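Local atomic coordinates of nuclear receptor corepressor 2 (Homo sapiens, PDB entry 4A69), a protein that acts as a transcriptional corepressor for nuclear receptors and probably binds and activates a histone deacetylase. Residues F23-M26 with N27-A31; K63-G66 with L67-S70; E79-L82 with Y83-T87. All coordinates share one frame; numbering follows the deposited sequence.

Interaction 1 of 3, residues F23-M26 with N27-A31; sequences FINM and NGLMA
Asn27 sits at the bend where 27-31 folds back on 23-26, and its amide oxygen lies against Asn25: OD1 is 3.5 Å from Asn25 CB. Its CG stands between the backbone N and the carbonyl carbon (chi1 69°). This turns OD1 forward to accept Leu29 N at 3.1 Å, which closes an Asx turn. The donor lies above the amide plane of Asn27. Gly28 comes next and ends a type I turn that starts at Asn25. Gly28 N donates to Asn25 O at 3.1 Å. Its positive phi of 91° would push a CB against the preceding carbonyl oxygen, so glycine suits this place. Ile24 CG2 packs on Gly28 CA at 3.8 Å. Leu29 O takes the straightest bond of the set, from Asn25 N at 2.8 Å with 169° at the hydrogen, and the donor lies in the carbonyl plane. The Asn25-Leu29 pattern fits a type I turn with a G1 beta bulge. The Leu29 and Asn25 side chains run alongside each other, with Leu29 CD2 3.9 Å from Asn25 ND2. Met30 is bridged to Ile24. Met30 CG meets Ile24 CG1 at 4.2 Å, and both side chains also touch Val36 of helix 33-42. Met30, like Gly28, also forms a backbone hydrogen bond to the chain of another protein. Ala31 N makes a weak bond to Phe23 O at 2.8 Å, and its methyl group faces the same oxygen. The chemistry implies a reversal shaped mainly by peptide hydrogen bonds and one asparagine amide, with a small apolar patch at Ile24 and Met30.

Interaction 2 of 3, residues K63-G66 with L67-S70; sequences KNFG and LIAS. With I0P (D-myo inositol 1,4,5,6 tetrakisphosphate), chain Q.
With CG of Asn64 set opposite the backbone N (chi1 -167°), its amide reaches forward to the first turn of helix 65-70 and meets Leu67. This is an N-cap, at the head of the middle of the three helices in the Myb-like (SANT-type) domain. Asn64 OD1 accepts Leu67 N at 3.0 Å, with 163° at the hydrogen. The donor lies well above the amide plane. Leu67 CB packs beside Asn64 OD1 at 3.4 Å. The backbone carbonyl of Asn64 opens the ladder of the same first turn: Ile68 N donates to Asn64 O at 3.0 Å, in the carbonyl plane. Asn64 thus satisfies two amide hydrogens of the first helical turn. Ala69 N and Ser70 N continue the ladder to Phe65 O and Gly66 O. Phe65 and Ile68 lie side by side, with their CD1 atoms 4.1 Å apart. Ile68 also packs on Phe54 and Phe58 of helix 48-60. Lys63 precedes the cap. Its CA lies over one face of the Phe65 ring, offset toward the rim. Its extended side chain runs to the inositol tetrakisphosphate and bridges two phosphates: Lys63 NZ donates to O45 at 2.9 Å and to O34 at 2.6 Å.

Interaction 3 of 3, residues E79-L82 with Y83-T87; sequences ECVL and YYYLT. With I0P (D-myo inositol 1,4,5,6 tetrakisphosphate), chain Q.
Residues 79-82 and 83-87 are successive turns of helix 77-87, joined by four backbone bonds: Tyr83, Tyr84, Tyr85 and Leu86 N donate in turn to Glu79, Cys80, Val81 and Leu82 O. Val81 and Tyr85 point the same way. Val81 CG1 meets Tyr85 CE2 at 3.8 Å, at the ring edge and in its plane. Leu82 and Leu86 cross one turn apart, with Leu82 CG 3.7 Å from Leu86 CD1. The two pocket tyrosines leave the helix differently. In Tyr84 the ring is carried away from the backbone N (chi1 170°); in Tyr85 it stands opposite the carbonyl carbon (chi1 -76°). The rings still converge, so that Tyr84 CD2 lies 3.7 Å above the centre of the Tyr85 ring. Tyr84 thus turns an edge to a face of Tyr85. Their hydroxyls grip one phosphate, P5 of the inositol tetrakisphosphate: Tyr84 OH donates to its O35 at 2.5 Å and Tyr85 OH to its O25 at 2.6 Å. A leucine in place of Tyr85 would probably leave O25 without this donor and take away the face on which Tyr84 rests. Thr87 closes the last turn, with OG1 donating to Tyr83 O at 2.8 Å. Its CG2 sits over one face of the Tyr83 ring. Tyr83 also stacks on Trp46 and meets Phe54 edge-to-face. The Tyr85 ring stacks with a polar side chain of another protein. This is the last helix of a Myb-like (SANT-type) three-helix domain, here used to build an inositol phosphate pocket at the interface with another protein.

Interactions 2 and 3 belong to one site. Their centres are 12 Å apart, and both touch the inositol tetrakisphosphate. Lys63 CE packs on Tyr84 OH at 3.3 Å, and Phe65 CZ lies 3.7 Å from Tyr84 CG. Behind these, Ala69 CA and Ile68 CG2 rest on Cys80 SG. Helices 65-70 and 77-87 thus pack together while presenting Lys63, Tyr84 and Tyr85 to the ligand. Lys88 and residues of another protein also bind it. Interaction 1 stands apart, its centre 33 Å from that of interaction 2 and 26 Å from that of interaction 3. It touches neither, but also lies against the chain of another protein.

Interaction 1 of 3, residues F23-M26 with N27-A31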
# COMPACT_ATOMS: atom_id res chain seq x y z
N PHE C 23 -5.57 -7.21 26.90
CA PHE C 23 -5.16 -7.64 25.55
C PHE C 23 -4.77 -6.45 24.65
O PHE C 23 -3.96 -6.62 23.73
CB PHE C 23 -6.20 -8.55 24.86
CG PHE C 23 -6.55 -9.78 25.65
CD1 PHE C 23 -5.56 -10.61 26.18
CD2 PHE C 23 -7.89 -10.10 25.89
CE1 PHE C 23 -5.90 -11.74 26.91
CE2 PHE C 23 -8.23 -11.23 26.63
CZ PHE C 23 -7.23 -12.05 27.14
N ILE C 24 -5.36 -5.28 24.92
CA ILE C 24 -4.95 -4.01 24.28
C ILE C 24 -4.72 -2.93 25.35
O ILE C 24 -5.61 -2.65 26.15
CB ILE C 24 -5.97 -3.47 23.25
CG1 ILE C 24 -6.41 -4.55 22.25
CG2 ILE C 24 -5.38 -2.28 22.50
CD1 ILE C 24 -7.45 -4.07 21.25
N ASN C 25 -3.52 -2.32 25.35
CA ASN C 25 -3.19 -1.22 26.26
C ASN C 25 -3.97 0.07 25.97
O ASN C 25 -4.61 0.19 24.92
CB ASN C 25 -1.68 -0.93 26.21
CG ASN C 25 -0.86 -2.03 26.83
OD1 ASN C 25 -1.34 -3.15 27.04
ND2 ASN C 25 0.40 -1.73 27.13
N MET C 26 -3.90 1.03 26.91
CA MET C 26 -4.47 2.36 26.71
C MET C 26 -4.01 3.00 25.41
O MET C 26 -4.80 3.62 24.72
CB MET C 26 -4.06 3.29 27.86
CG MET C 26 -5.09 3.43 28.96
SD MET C 26 -6.35 4.64 28.58
CE MET C 26 -5.58 6.12 29.20
N ASN C 27 -2.73 2.86 25.09
CA ASN C 27 -2.15 3.51 23.91
C ASN C 27 -2.28 2.69 22.62
O ASN C 27 -1.74 3.07 21.60
CB ASN C 27 -0.67 3.87 24.16
CG ASN C 27 0.22 2.66 24.25
OD1 ASN C 27 -0.26 1.53 24.22
ND2 ASN C 27 1.52 2.88 24.37
N GLY C 28 -3.01 1.57 22.68
CA GLY C 28 -3.25 0.73 21.51
C GLY C 28 -2.24 -0.39 21.28
O GLY C 28 -2.37 -1.17 20.35
N LEU C 29 -1.22 -0.48 22.13
CA LEU C 29 -0.30 -1.61 22.02
C LEU C 29 -1.08 -2.90 22.29
O LEU C 29 -1.75 -3.02 23.31
CB LEU C 29 0.88 -1.45 22.98
CG LEU C 29 1.78 -2.67 23.23
CD1 LEU C 29 2.39 -3.19 21.94
CD2 LEU C 29 2.89 -2.32 24.22
N MET C 30 -1.03 -3.83 21.35
CA MET C 30 -1.73 -5.11 21.51
C MET C 30 -0.84 -6.10 22.21
O MET C 30 0.18 -6.53 21.65
CB MET C 30 -2.14 -5.70 20.16
CG MET C 30 -3.23 -4.93 19.46
SD MET C 30 -3.76 -5.77 17.96
CE MET C 30 -4.85 -4.50 17.33
N ALA C 31 -1.21 -6.47 23.43
CA ALA C 31 -0.49 -7.50 24.16
C ALA C 31 -0.71 -8.88 23.55
O ALA C 31 0.19 -9.71 23.55
CB ALA C 31 -0.90 -7.49 25.62

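Interaction 2 of 3, residues K63-G66 with L67-S70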
# COMPACT_ATOMS: atom_id res chain seq x y z
N LYS C 63 -22.93 -6.60 -4.70
CA LYS C 63 -21.88 -5.80 -4.04
C LYS C 63 -22.32 -4.38 -3.66
O LYS C 63 -21.49 -3.51 -3.38
CB LYS C 63 -20.60 -5.77 -4.90
CG LYS C 63 -20.07 -7.15 -5.24
CD LYS C 63 -18.86 -7.09 -6.15
CE LYS C 63 -18.31 -8.48 -6.40
NZ LYS C 63 -17.04 -8.45 -7.18
N ASN C 64 -23.63 -4.14 -3.67
CA ASN C 64 -24.15 -2.90 -3.11
C ASN C 64 -24.39 -3.09 -1.61
O ASN C 64 -25.52 -3.29 -1.15
CB ASN C 64 -25.43 -2.47 -3.84
CG ASN C 64 -25.84 -1.06 -3.51
OD1 ASN C 64 -25.55 -0.54 -2.43
ND2 ASN C 64 -26.52 -0.42 -4.44
N PHE C 65 -23.29 -3.06 -0.87
CA PHE C 65 -23.31 -3.39 0.55
C PHE C 65 -23.99 -2.30 1.37
O PHE C 65 -24.51 -2.58 2.44
CB PHE C 65 -21.89 -3.68 1.06
CG PHE C 65 -21.22 -4.85 0.38
CD1 PHE C 65 -21.62 -6.16 0.66
CD2 PHE C 65 -20.18 -4.65 -0.51
CE1 PHE C 65 -21.00 -7.24 0.04
CE2 PHE C 65 -19.55 -5.72 -1.12
CZ PHE C 65 -19.96 -7.02 -0.84
N GLY C 66 -24.00 -1.08 0.84
CA GLY C 66 -24.79 0.01 1.42
C GLY C 66 -26.26 -0.37 1.46
O GLY C 66 -26.90 -0.31 2.51
N LEU C 67 -26.78 -0.78 0.30
CA LEU C 67 -28.18 -1.23 0.22
C LEU C 67 -28.44 -2.46 1.09
O LEU C 67 -29.43 -2.51 1.81
CB LEU C 67 -28.58 -1.48 -1.24
CG LEU C 67 -30.05 -1.59 -1.63
CD1 LEU C 67 -30.94 -0.64 -0.83
CD2 LEU C 67 -30.20 -1.30 -3.12
N ILE C 68 -27.55 -3.45 1.03
CA ILE C 68 -27.74 -4.67 1.81
C ILE C 68 -27.82 -4.35 3.31
O ILE C 68 -28.77 -4.76 3.99
CB ILE C 68 -26.65 -5.73 1.52
CG1 ILE C 68 -26.78 -6.24 0.08
CG2 ILE C 68 -26.73 -6.89 2.50
CD1 ILE C 68 -25.52 -6.88 -0.47
N ALA C 69 -26.83 -3.60 3.81
CA ALA C 69 -26.80 -3.23 5.23
C ALA C 69 -28.08 -2.53 5.68
O ALA C 69 -28.53 -2.71 6.81
CB ALA C 69 -25.59 -2.37 5.54
N SER C 70 -28.67 -1.73 4.80
CA SER C 70 -29.90 -0.99 5.11
C SER C 70 -31.07 -1.90 5.48
O SER C 70 -31.94 -1.50 6.25
CB SER C 70 -30.27 -0.06 3.96
OG SER C 70 -30.77 -0.77 2.84
O21 I0P Q . -9.80 -15.10 -8.34
P1 I0P Q . -11.24 -14.64 -8.45
O41 I0P Q . -12.18 -15.11 -7.35
O31 I0P Q . -11.85 -14.78 -9.82
O11 I0P Q . -11.11 -13.05 -8.20
C1 I0P Q . -12.26 -12.20 -8.23
C6 I0P Q . -12.21 -11.15 -7.13
O16 I0P Q . -12.16 -11.84 -5.89
P6 I0P Q . -10.98 -11.60 -4.83
O46 I0P Q . -11.11 -10.13 -4.45
O26 I0P Q . -9.70 -11.87 -5.55
O36 I0P Q . -11.30 -12.54 -3.70
C5 I0P Q . -13.44 -10.24 -7.19
O15 I0P Q . -13.37 -9.24 -6.17
P5 I0P Q . -14.29 -9.16 -4.86
O45 I0P Q . -15.11 -7.90 -5.05
O35 I0P Q . -15.12 -10.43 -4.81
O25 I0P Q . -13.25 -9.07 -3.78
C2 I0P Q . -12.33 -11.56 -9.61
O12 I0P Q . -11.09 -10.88 -9.87
C3 I0P Q . -13.51 -10.61 -9.69
O13 I0P Q . -13.45 -9.94 -10.94
C4 I0P Q . -13.51 -9.56 -8.57
O14 I0P Q . -14.70 -8.79 -8.68
P4 I0P Q . -14.81 -7.43 -9.51
O24 I0P Q . -13.51 -6.71 -9.24
O44 I0P Q . -14.93 -7.82 -10.97
O34 I0P Q . -16.08 -6.82 -8.96

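Interaction 3 of 3, residues E79-L82 with Y83-T87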
# COMPACT_ATOMS: atom_id res chain seq x y z
N GLU C 79 -19.72 -4.85 8.44
CA GLU C 79 -19.99 -6.25 8.81
C GLU C 79 -20.42 -7.04 7.57
O GLU C 79 -20.00 -8.18 7.40
CB GLU C 79 -21.02 -6.35 9.94
CG GLU C 79 -20.52 -5.73 11.25
CD GLU C 79 -21.58 -5.67 12.33
OE1 GLU C 79 -22.66 -5.08 12.07
OE2 GLU C 79 -21.33 -6.18 13.44
N CYS C 80 -21.22 -6.41 6.71
CA CYS C 80 -21.62 -7.00 5.43
C CYS C 80 -20.42 -7.31 4.53
O CYS C 80 -20.35 -8.40 3.96
CB CYS C 80 -22.60 -6.09 4.69
SG CYS C 80 -24.22 -6.04 5.46
N VAL C 81 -19.51 -6.34 4.38
CA VAL C 81 -18.24 -6.58 3.66
C VAL C 81 -17.51 -7.79 4.28
O VAL C 81 -17.10 -8.69 3.56
CB VAL C 81 -17.29 -5.34 3.62
CG1 VAL C 81 -15.94 -5.69 3.00
CG2 VAL C 81 -17.92 -4.18 2.87
N LEU C 82 -17.34 -7.79 5.60
CA LEU C 82 -16.63 -8.88 6.26
C LEU C 82 -17.30 -10.25 6.03
O LEU C 82 -16.62 -11.24 5.75
CB LEU C 82 -16.47 -8.61 7.75
CG LEU C 82 -15.70 -9.67 8.55
CD1 LEU C 82 -14.25 -9.81 8.12
CD2 LEU C 82 -15.81 -9.41 10.05
N TYR C 83 -18.62 -10.30 6.14
CA TYR C 83 -19.39 -11.53 5.92
C TYR C 83 -19.18 -12.04 4.49
O TYR C 83 -18.92 -13.23 4.29
CB TYR C 83 -20.88 -11.30 6.21
CG TYR C 83 -21.77 -12.49 5.91
CD1 TYR C 83 -21.83 -13.59 6.79
CD2 TYR C 83 -22.56 -12.53 4.76
CE1 TYR C 83 -22.64 -14.68 6.52
CE2 TYR C 83 -23.37 -13.62 4.48
CZ TYR C 83 -23.41 -14.69 5.37
OH TYR C 83 -24.22 -15.77 5.10
N TYR C 84 -19.27 -11.14 3.52
CA TYR C 84 -19.04 -11.47 2.11
C TYR C 84 -17.72 -12.20 1.89
O TYR C 84 -17.69 -13.24 1.23
CB TYR C 84 -19.10 -10.20 1.25
CG TYR C 84 -18.66 -10.38 -0.18
CD1 TYR C 84 -19.52 -10.94 -1.13
CD2 TYR C 84 -17.41 -9.91 -0.62
CE1 TYR C 84 -19.14 -11.08 -2.44
CE2 TYR C 84 -17.03 -10.05 -1.96
CZ TYR C 84 -17.90 -10.64 -2.86
OH TYR C 84 -17.56 -10.79 -4.18
N TYR C 85 -16.64 -11.67 2.46
CA TYR C 85 -15.33 -12.31 2.30
C TYR C 85 -15.17 -13.60 3.10
O TYR C 85 -14.48 -14.51 2.67
CB TYR C 85 -14.21 -11.34 2.60
CG TYR C 85 -13.98 -10.35 1.49
CD1 TYR C 85 -13.35 -10.75 0.31
CD2 TYR C 85 -14.41 -9.03 1.60
CE1 TYR C 85 -13.15 -9.85 -0.73
CE2 TYR C 85 -14.21 -8.12 0.57
CZ TYR C 85 -13.57 -8.54 -0.59
OH TYR C 85 -13.37 -7.65 -1.61
N LEU C 86 -15.80 -13.67 4.27
CA LEU C 86 -15.72 -14.86 5.12
C LEU C 86 -16.49 -16.08 4.54
O LEU C 86 -16.15 -17.23 4.83
CB LEU C 86 -16.16 -14.54 6.56
CG LEU C 86 -15.13 -13.79 7.43
CD1 LEU C 86 -15.74 -13.32 8.74
CD2 LEU C 86 -13.89 -14.63 7.70
N THR C 87 -17.46 -15.81 3.68
CA THR C 87 -18.35 -16.84 3.17
C THR C 87 -18.32 -17.12 1.66
O THR C 87 -18.72 -18.21 1.25
CB THR C 87 -19.81 -16.54 3.56
OG1 THR C 87 -20.21 -15.30 2.98
CG2 THR C 87 -19.94 -16.46 5.07
O21 I0P Q . -9.80 -15.10 -8.34
P1 I0P Q . -11.24 -14.64 -8.45
O41 I0P Q . -12.18 -15.11 -7.35
O31 I0P Q . -11.85 -14.78 -9.82
O11 I0P Q . -11.11 -13.05 -8.20
C1 I0P Q . -12.26 -12.20 -8.23
C6 I0P Q . -12.21 -11.15 -7.13
O16 I0P Q . -12.16 -11.84 -5.89
P6 I0P Q . -10.98 -11.60 -4.83
O46 I0P Q . -11.11 -10.13 -4.45
O26 I0P Q . -9.70 -11.87 -5.55
O36 I0P Q . -11.30 -12.54 -3.70
C5 I0P Q . -13.44 -10.24 -7.19
O15 I0P Q . -13.37 -9.24 -6.17
P5 I0P Q . -14.29 -9.16 -4.86
O45 I0P Q . -15.11 -7.90 -5.05
O35 I0P Q . -15.12 -10.43 -4.81
O25 I0P Q . -13.25 -9.07 -3.78
C2 I0P Q . -12.33 -11.56 -9.61
O12 I0P Q . -11.09 -10.88 -9.87
C3 I0P Q . -13.51 -10.61 -9.69
O13 I0P Q . -13.45 -9.94 -10.94
C4 I0P Q . -13.51 -9.56 -8.57
O14 I0P Q . -14.70 -8.79 -8.68
P4 I0P Q . -14.81 -7.43 -9.51
O24 I0P Q . -13.51 -6.71 -9.24
O44 I0P Q . -14.93 -7.82 -10.97
O34 I0P Q . -16.08 -6.82 -8.96